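Local atomic coordinates of Nrps/pks (Streptomyces albus, PDB entry 4OPE), a protein that probably acts as a ketosynthase domain of the oxazolomycin "AT-less" type I polyketide synthase, catalysing the carbon-carbon bond-forming condensation that extends the growing chain. Residues 99-104 against 243-248; 104-109 against 161-166. One frame throughout, in Å; residues are numbered along the deposited sequence.

Contact 1: residues 99-104 against 243-248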
ATOM      1  N   LEU A  99       3.684 -13.108  10.035  1.00 30.96           N
ATOM      2  CA  LEU A  99       2.887 -13.441  11.187  1.00 31.83           C
ATOM      3  C   LEU A  99       3.768 -13.762  12.384  1.00 32.12           C
ATOM      4  O   LEU A  99       3.556 -13.255  13.501  1.00 32.16           O
ATOM      5  CB  LEU A  99       2.019 -14.634  10.901  1.00 33.70           C
ATOM      6  CG  LEU A  99       0.648 -14.369  10.348  1.00 36.18           C
ATOM      7  CD1 LEU A  99       0.133 -15.706   9.874  1.00 38.37           C
ATOM      8  CD2 LEU A  99      -0.286 -13.782  11.394  1.00 36.83           C
ATOM      9  N   GLN A 100       4.783 -14.580  12.162  1.00 31.95           N
ATOM     10  CA  GLN A 100       5.707 -14.868  13.248  1.00 32.60           C
ATOM     11  C   GLN A 100       6.455 -13.605  13.698  1.00 31.61           C
ATOM     12  O   GLN A 100       6.637 -13.395  14.896  1.00 31.87           O
ATOM     13  CB  GLN A 100       6.636 -16.011  12.884  1.00 33.85           C
ATOM     14  CG  GLN A 100       5.848 -17.296  12.528  1.00 37.08           C
ATOM     15  CD  GLN A 100       6.757 -18.457  12.091  1.00 39.49           C
ATOM     16  OE1 GLN A 100       7.817 -18.228  11.590  1.00 39.28           O
ATOM     17  NE2 GLN A 100       6.306 -19.687  12.240  1.00 42.46           N
ATOM     18  N   THR A 101       6.836 -12.747  12.755  1.00 29.92           N
ATOM     19  CA  THR A 101       7.494 -11.501  13.085  1.00 29.19           C
ATOM     20  C   THR A 101       6.625 -10.650  13.974  1.00 29.01           C
ATOM     21  O   THR A 101       7.065 -10.145  14.998  1.00 30.13           O
ATOM     22  CB  THR A 101       7.825 -10.745  11.800  1.00 30.38           C
ATOM     23  OG1 THR A 101       8.770 -11.522  11.051  1.00 32.32           O
ATOM     24  CG2 THR A 101       8.371  -9.358  12.083  1.00 29.19           C
ATOM     25  N   VAL A 102       5.357 -10.525  13.654  1.00 29.36           N
ATOM     26  CA  VAL A 102       4.500  -9.699  14.509  1.00 29.43           C
ATOM     27  C   VAL A 102       4.379 -10.279  15.897  1.00 29.20           C
ATOM     28  O   VAL A 102       4.426  -9.549  16.894  1.00 29.87           O
ATOM     29  CB  VAL A 102       3.134  -9.432  13.891  1.00 28.89           C
ATOM     30  CG1 VAL A 102       2.270  -8.634  14.847  1.00 28.98           C
ATOM     31  CG2 VAL A 102       3.341  -8.643  12.608  1.00 28.05           C
ATOM     32  N   TRP A 103       4.258 -11.594  15.971  1.00 29.47           N
ATOM     33  CA  TRP A 103       4.245 -12.259  17.273  1.00 29.23           C
ATOM     34  C   TRP A 103       5.503 -11.870  18.054  1.00 29.58           C
ATOM     35  O   TRP A 103       5.413 -11.477  19.232  1.00 29.50           O
ATOM     36  CB  TRP A 103       4.186 -13.787  17.160  1.00 30.43           C
ATOM     37  CG  TRP A 103       3.995 -14.394  18.506  1.00 31.76           C
ATOM     38  CD1 TRP A 103       4.961 -14.812  19.379  1.00 31.11           C
ATOM     39  CD2 TRP A 103       2.738 -14.607  19.165  1.00 32.82           C
ATOM     40  NE1 TRP A 103       4.382 -15.290  20.548  1.00 30.39           N
ATOM     41  CE2 TRP A 103       3.023 -15.160  20.450  1.00 31.67           C
ATOM     42  CE3 TRP A 103       1.407 -14.386  18.798  1.00 31.74           C
ATOM     43  CZ2 TRP A 103       2.021 -15.471  21.365  1.00 31.69           C
ATOM     44  CZ3 TRP A 103       0.400 -14.714  19.709  1.00 32.47           C
ATOM     45  CH2 TRP A 103       0.714 -15.252  20.972  1.00 32.79           C
ATOM     46  N   HIS A 104       6.677 -11.978  17.421  1.00 28.92           N
ATOM     47  CA  HIS A 104       7.889 -11.673  18.134  1.00 29.30           C
ATOM     48  C   HIS A 104       8.007 -10.193  18.456  1.00 29.58           C
ATOM     49  O   HIS A 104       8.572  -9.838  19.485  1.00 30.70           O
ATOM     50  CB  HIS A 104       9.088 -12.161  17.389  1.00 30.37           C
ATOM     51  CG  HIS A 104       9.206 -13.647  17.364  1.00 31.48           C
ATOM     52  ND1 HIS A 104       9.624 -14.341  16.253  1.00 31.85           N
ATOM     53  CD2 HIS A 104       8.970 -14.572  18.320  1.00 33.85           C
ATOM     54  CE1 HIS A 104       9.648 -15.633  16.521  1.00 32.40           C
ATOM     55  NE2 HIS A 104       9.268 -15.797  17.777  1.00 35.03           N
ATOM     56  N   SER A 243      12.395  -9.898   7.044  1.00 30.43           N
ATOM     57  CA  SER A 243      11.109  -9.583   7.622  1.00 31.13           C
ATOM     58  C   SER A 243      11.393  -8.719   8.842  1.00 32.33           C
ATOM     59  O   SER A 243      12.309  -9.043   9.639  1.00 32.54           O
ATOM     60  CB  SER A 243      10.452 -10.865   8.107  1.00 31.67           C
ATOM     61  OG  SER A 243       9.085 -10.672   8.356  1.00 33.75           O
ATOM     62  N   GLY A 244      10.632  -7.626   8.999  1.00 29.11           N
ATOM     63  CA  GLY A 244      10.819  -6.804  10.132  1.00 26.95           C
ATOM     64  C   GLY A 244       9.634  -5.968  10.462  1.00 26.97           C
ATOM     65  O   GLY A 244       8.846  -5.629   9.604  1.00 25.58           O
ATOM     66  N   ALA A 245       9.519  -5.616  11.744  1.00 27.08           N
ATOM     67  CA  ALA A 245       8.437  -4.766  12.177  1.00 26.70           C
ATOM     68  C   ALA A 245       8.815  -4.029  13.448  1.00 27.21           C
ATOM     69  O   ALA A 245       9.592  -4.528  14.262  1.00 25.88           O
ATOM     70  CB  ALA A 245       7.205  -5.618  12.411  1.00 27.49           C
ATOM     71  N   VAL A 246       8.247  -2.842  13.598  1.00 27.06           N
ATOM     72  CA  VAL A 246       8.380  -2.079  14.793  1.00 28.09           C
ATOM     73  C   VAL A 246       6.983  -1.794  15.315  1.00 29.73           C
ATOM     74  O   VAL A 246       5.975  -1.846  14.573  1.00 28.74           O
ATOM     75  CB  VAL A 246       9.083  -0.735  14.524  1.00 28.98           C
ATOM     76  CG1 VAL A 246      10.520  -0.946  14.095  1.00 29.72           C
ATOM     77  CG2 VAL A 246       8.365   0.080  13.469  1.00 28.33           C
ATOM     78  N   LEU A 247       6.908  -1.438  16.592  1.00 31.39           N
ATOM     79  CA  LEU A 247       5.596  -1.153  17.223  1.00 30.32           C
ATOM     80  C   LEU A 247       5.605   0.268  17.695  1.00 30.62           C
ATOM     81  O   LEU A 247       6.531   0.685  18.387  1.00 29.85           O
ATOM     82  CB  LEU A 247       5.305  -2.112  18.389  1.00 29.61           C
ATOM     83  CG  LEU A 247       3.873  -1.991  18.969  1.00 29.86           C
ATOM     84  CD1 LEU A 247       2.840  -2.468  17.998  1.00 30.15           C
ATOM     85  CD2 LEU A 247       3.725  -2.809  20.213  1.00 30.46           C
ATOM     86  N   LEU A 248       4.567   0.996  17.310  1.00 32.22           N
ATOM     87  CA  LEU A 248       4.505   2.442  17.488  1.00 35.17           C
ATOM     88  C   LEU A 248       3.390   2.888  18.440  1.00 37.09           C
ATOM     89  O   LEU A 248       2.354   2.228  18.562  1.00 39.32           O
ATOM     90  CB  LEU A 248       4.308   3.091  16.132  1.00 36.27           C
ATOM     91  CG  LEU A 248       5.361   2.733  15.077  1.00 36.51           C
ATOM     92  CD1 LEU A 248       4.833   3.000  13.675  1.00 36.60           C
ATOM     93  CD2 LEU A 248       6.628   3.532  15.314  1.00 37.95           C
TER
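The torsions of Thr-101 and Ser-243 bring their two hydroxyls together. In Thr-101, chi1 of -64° leaves OG1 beside the backbone N and sets CG2 anti to it. In Ser-243, OG is anti to the backbone N (chi1 -165°). OG1 of Thr-101 and OG of Ser-243 then form a hydrogen bond of 2.8 Å. The other branch of Thr-101 does apolar work. Its CG2 lies 3.9 Å from CB of Ala-245. It also rests against the backbone of the strand, 4.0 Å from the carbonyl C of Gly-244. The contact is mixed in character. One side chain presents a methyl to the strand and a hydroxyl to a buried serine. Ser-243 and Ala-245 both direct CB toward the helix, on alternate residues of strand 242-250, and Thr-101 reaches both. Gly-244 between them offers only backbone.

The axes of 99-104 and 243-248 come within 8.0 Å, their N-to-C directions 35° apart. OG1 of Thr-101 has a second partner, the carbonyl O of Ile-97 one turn earlier in the helix. Strand 242-250 itself lies inside the large mixed sheet, between strands 197-204 and 9-17. A valine here would probably leave the Ser-243 hydroxyl without its mate across the contact and lose the bond to Ile-97 O. The two bonds at OG1 together satisfy a polar atom within the core. The one to Ser-243 OG links helix 93-108 to strand 242-250, a directional tie in addition to the packing.

Contact 2: residues 104-109 against 161-166; sequences HLLEDA and YFFDFD
The Schellman motif at the end of helix 152-163 places Phe-163 and Phe-165 on either side in sequence of Asp-164, and both rings meet Leu-106 in the last turns of helix 93-108. Asp-164 is the turn residue, with a positive phi of 61°. Its backbone N bonds back to O of Tyr-161.

One methyl of Leu-106, CD2, makes the close contacts. It lies 3.5 Å from CD2 of Phe-163, approaching that ring obliquely. The same methyl meets the Phe-165 ring at its edge, close to the ring plane, with CZ of Phe-165 4.1 Å away. In both phenylalanines CG stands beside the backbone N (chi1 -70° in Phe-163, -67° in Phe-165), and this rotation brings both rings to Leu-106. The two also pack on each other: CB of Phe-163 sits over the centre of the Phe-165 ring, 3.4 Å above its plane.

Leu-116 of helix 113-116 touches both Leu-106 and Phe-165. At the turn, OD1 of Asp-164 accepts a hydrogen bond from the backbone N of Ala-275 of the second subunit. The arrangement is that of a Schellman-capped helix end, with apolar residues before and after the turn residue packed inward on a neighbouring helix while the turn residue faces the dimer partner.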
ATOM      1  N   HIS A 104       6.677 -11.978  17.421  1.00 28.92           N
ATOM      2  CA  HIS A 104       7.889 -11.673  18.134  1.00 29.30           C
ATOM      3  C   HIS A 104       8.007 -10.193  18.456  1.00 29.58           C
ATOM      4  O   HIS A 104       8.572  -9.838  19.485  1.00 30.70           O
ATOM      5  CB  HIS A 104       9.088 -12.161  17.389  1.00 30.37           C
ATOM      6  CG  HIS A 104       9.206 -13.647  17.364  1.00 31.48           C
ATOM      7  ND1 HIS A 104       9.624 -14.341  16.253  1.00 31.85           N
ATOM      8  CD2 HIS A 104       8.970 -14.572  18.320  1.00 33.85           C
ATOM      9  CE1 HIS A 104       9.648 -15.633  16.521  1.00 32.40           C
ATOM     10  NE2 HIS A 104       9.268 -15.797  17.777  1.00 35.03           N
ATOM     11  N   LEU A 105       7.447  -9.337  17.619  1.00 28.49           N
ATOM     12  CA  LEU A 105       7.424  -7.917  17.924  1.00 28.59           C
ATOM     13  C   LEU A 105       6.699  -7.649  19.256  1.00 30.35           C
ATOM     14  O   LEU A 105       7.178  -6.846  20.113  1.00 30.56           O
ATOM     15  CB  LEU A 105       6.719  -7.145  16.789  1.00 28.74           C
ATOM     16  CG  LEU A 105       6.281  -5.695  17.002  1.00 28.54           C
ATOM     17  CD1 LEU A 105       7.554  -4.923  17.259  1.00 29.62           C
ATOM     18  CD2 LEU A 105       5.578  -5.090  15.794  1.00 27.69           C
ATOM     19  N   LEU A 106       5.536  -8.278  19.446  1.00 30.26           N
ATOM     20  CA  LEU A 106       4.769  -8.004  20.653  1.00 30.53           C
ATOM     21  C   LEU A 106       5.550  -8.465  21.871  1.00 31.19           C
ATOM     22  O   LEU A 106       5.624  -7.768  22.889  1.00 32.43           O
ATOM     23  CB  LEU A 106       3.430  -8.654  20.572  1.00 32.19           C
ATOM     24  CG  LEU A 106       2.289  -7.786  20.054  1.00 34.77           C
ATOM     25  CD1 LEU A 106       2.645  -6.718  19.039  1.00 34.83           C
ATOM     26  CD2 LEU A 106       1.201  -8.693  19.543  1.00 35.70           C
ATOM     27  N   GLU A 107       6.224  -9.599  21.741  1.00 31.06           N
ATOM     28  CA  GLU A 107       7.084 -10.057  22.821  1.00 31.58           C
ATOM     29  C   GLU A 107       8.223  -9.083  23.084  1.00 31.03           C
ATOM     30  O   GLU A 107       8.525  -8.772  24.228  1.00 32.57           O
ATOM     31  CB  GLU A 107       7.603 -11.462  22.556  1.00 31.43           C
ATOM     32  CG  GLU A 107       6.459 -12.455  22.429  1.00 31.00           C
ATOM     33  CD  GLU A 107       6.906 -13.907  22.402  1.00 31.93           C
ATOM     34  OE1 GLU A 107       8.042 -14.166  21.840  1.00 31.83           O
ATOM     35  OE2 GLU A 107       6.109 -14.758  22.935  1.00 28.71           O
ATOM     36  N   ASP A 108       8.814  -8.529  22.046  1.00 31.64           N
ATOM     37  CA  ASP A 108       9.911  -7.591  22.283  1.00 32.93           C
ATOM     38  C   ASP A 108       9.413  -6.300  22.928  1.00 32.84           C
ATOM     39  O   ASP A 108      10.062  -5.755  23.774  1.00 37.73           O
ATOM     40  CB  ASP A 108      10.701  -7.301  21.019  1.00 33.80           C
ATOM     41  CG  ASP A 108      11.877  -6.363  21.278  1.00 38.44           C
ATOM     42  OD1 ASP A 108      12.930  -6.784  21.862  1.00 40.74           O
ATOM     43  OD2 ASP A 108      11.739  -5.184  20.881  1.00 42.36           O
ATOM     44  N   ALA A 109       8.243  -5.836  22.552  1.00 32.53           N
ATOM     45  CA  ALA A 109       7.642  -4.716  23.218  1.00 33.48           C
ATOM     46  C   ALA A 109       7.133  -5.003  24.632  1.00 35.15           C
ATOM     47  O   ALA A 109       6.619  -4.072  25.241  1.00 37.34           O
ATOM     48  CB  ALA A 109       6.475  -4.201  22.382  1.00 35.07           C
ATOM     49  N   TYR A 161      -6.388  -9.945  11.650  1.00 37.85           N
ATOM     50  CA  TYR A 161      -7.379 -10.891  12.065  1.00 38.35           C
ATOM     51  C   TYR A 161      -6.915 -11.641  13.305  1.00 38.39           C
ATOM     52  O   TYR A 161      -7.576 -11.646  14.333  1.00 41.86           O
ATOM     53  CB  TYR A 161      -7.625 -11.866  10.953  1.00 40.18           C
ATOM     54  CG  TYR A 161      -8.346 -13.078  11.403  1.00 46.70           C
ATOM     55  CD1 TYR A 161      -9.700 -13.002  11.754  1.00 52.46           C
ATOM     56  CD2 TYR A 161      -7.704 -14.303  11.469  1.00 47.62           C
ATOM     57  CE1 TYR A 161     -10.398 -14.117  12.166  1.00 57.22           C
ATOM     58  CE2 TYR A 161      -8.374 -15.425  11.910  1.00 55.65           C
ATOM     59  CZ  TYR A 161      -9.725 -15.339  12.260  1.00 59.93           C
ATOM     60  OH  TYR A 161     -10.421 -16.462  12.675  1.00 60.96           O
ATOM     61  N   PHE A 162      -5.748 -12.242  13.205  1.00 35.63           N
ATOM     62  CA  PHE A 162      -5.228 -13.101  14.218  1.00 33.34           C
ATOM     63  C   PHE A 162      -4.880 -12.374  15.490  1.00 32.64           C
ATOM     64  O   PHE A 162      -4.999 -12.935  16.552  1.00 33.45           O
ATOM     65  CB  PHE A 162      -3.985 -13.831  13.705  1.00 33.15           C
ATOM     66  CG  PHE A 162      -3.377 -14.757  14.705  1.00 33.93           C
ATOM     67  CD1 PHE A 162      -3.945 -16.010  14.962  1.00 34.70           C
ATOM     68  CD2 PHE A 162      -2.252 -14.385  15.420  1.00 33.80           C
ATOM     69  CE1 PHE A 162      -3.374 -16.874  15.876  1.00 33.69           C
ATOM     70  CE2 PHE A 162      -1.682 -15.240  16.353  1.00 33.52           C
ATOM     71  CZ  PHE A 162      -2.241 -16.492  16.573  1.00 34.12           C
ATOM     72  N   PHE A 163      -4.392 -11.156  15.413  1.00 32.83           N
ATOM     73  CA  PHE A 163      -4.014 -10.431  16.640  1.00 32.87           C
ATOM     74  C   PHE A 163      -5.112  -9.521  17.141  1.00 33.68           C
ATOM     75  O   PHE A 163      -4.935  -8.828  18.146  1.00 34.78           O
ATOM     76  CB  PHE A 163      -2.775  -9.569  16.364  1.00 32.76           C
ATOM     77  CG  PHE A 163      -1.546 -10.365  16.163  1.00 30.97           C
ATOM     78  CD1 PHE A 163      -1.244 -10.891  14.938  1.00 30.45           C
ATOM     79  CD2 PHE A 163      -0.686 -10.592  17.217  1.00 30.55           C
ATOM     80  CE1 PHE A 163      -0.073 -11.632  14.767  1.00 30.70           C
ATOM     81  CE2 PHE A 163       0.473 -11.347  17.044  1.00 29.89           C
ATOM     82  CZ  PHE A 163       0.765 -11.883  15.820  1.00 29.14           C
ATOM     83  N   ASP A 164      -6.225  -9.507  16.417  1.00 35.28           N
ATOM     84  CA  ASP A 164      -7.361  -8.673  16.702  1.00 37.49           C
ATOM     85  C   ASP A 164      -7.007  -7.206  16.654  1.00 36.74           C
ATOM     86  O   ASP A 164      -7.198  -6.455  17.619  1.00 36.93           O
ATOM     87  CB  ASP A 164      -7.987  -9.068  18.041  1.00 39.78           C
ATOM     88  CG  ASP A 164      -9.434  -8.555  18.208  1.00 42.90           C
ATOM     89  OD1 ASP A 164     -10.021  -8.002  17.245  1.00 44.94           O
ATOM     90  OD2 ASP A 164      -9.976  -8.661  19.334  1.00 49.51           O
ATOM     91  N   PHE A 165      -6.449  -6.801  15.527  1.00 36.57           N
ATOM     92  CA  PHE A 165      -6.106  -5.403  15.327  1.00 37.66           C
ATOM     93  C   PHE A 165      -7.150  -4.769  14.408  1.00 38.22           C
ATOM     94  O   PHE A 165      -7.246  -5.101  13.216  1.00 39.09           O
ATOM     95  CB  PHE A 165      -4.690  -5.274  14.732  1.00 38.08           C
ATOM     96  CG  PHE A 165      -3.578  -5.703  15.652  1.00 37.93           C
ATOM     97  CD1 PHE A 165      -3.746  -5.717  17.028  1.00 38.60           C
ATOM     98  CD2 PHE A 165      -2.349  -6.080  15.126  1.00 36.59           C
ATOM     99  CE1 PHE A 165      -2.726  -6.116  17.857  1.00 39.09           C
ATOM    100  CE2 PHE A 165      -1.323  -6.454  15.938  1.00 36.57           C
ATOM    101  CZ  PHE A 165      -1.506  -6.488  17.311  1.00 38.67           C
ATOM    102  N   ASP A 166      -7.959  -3.877  14.962  1.00 39.32           N
ATOM    103  CA  ASP A 166      -9.117  -3.377  14.216  1.00 41.22           C
ATOM    104  C   ASP A 166      -8.925  -1.924  13.801  1.00 39.05           C
ATOM    105  O   ASP A 166      -9.844  -1.232  13.478  1.00 40.49           O
ATOM    106  CB  ASP A 166     -10.432  -3.650  14.978  1.00 43.32           C
ATOM    107  CG  ASP A 166     -10.543  -2.901  16.310  1.00 47.97           C
ATOM    108  OD1 ASP A 166      -9.614  -2.119  16.687  1.00 47.24           O
ATOM    109  OD2 ASP A 166     -11.596  -3.105  16.984  1.00 51.54           O
TER

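In the fold
Contacts 1 and 2 lie close together, their centres about 7 Å apart. Both use helix 93-108. Along the chain, 104-109 follows on from 99-104, sharing His-104, and 161-166 comes before 243-248. The helix meets strand 242-250 of the large mixed sheet in contact 1 and the end of helix 152-163 in contact 2. Leu-105 joins the two regions by packing on Ala-245 and Leu-247. Phe-163 reaches back to Leu-99 and Val-102. Helix 93-108 thus packs on both the sheet and helix 152-163, in keeping with the layered thiolase-type fold of ketosynthases, and contact 2 adjoins the dimer interface.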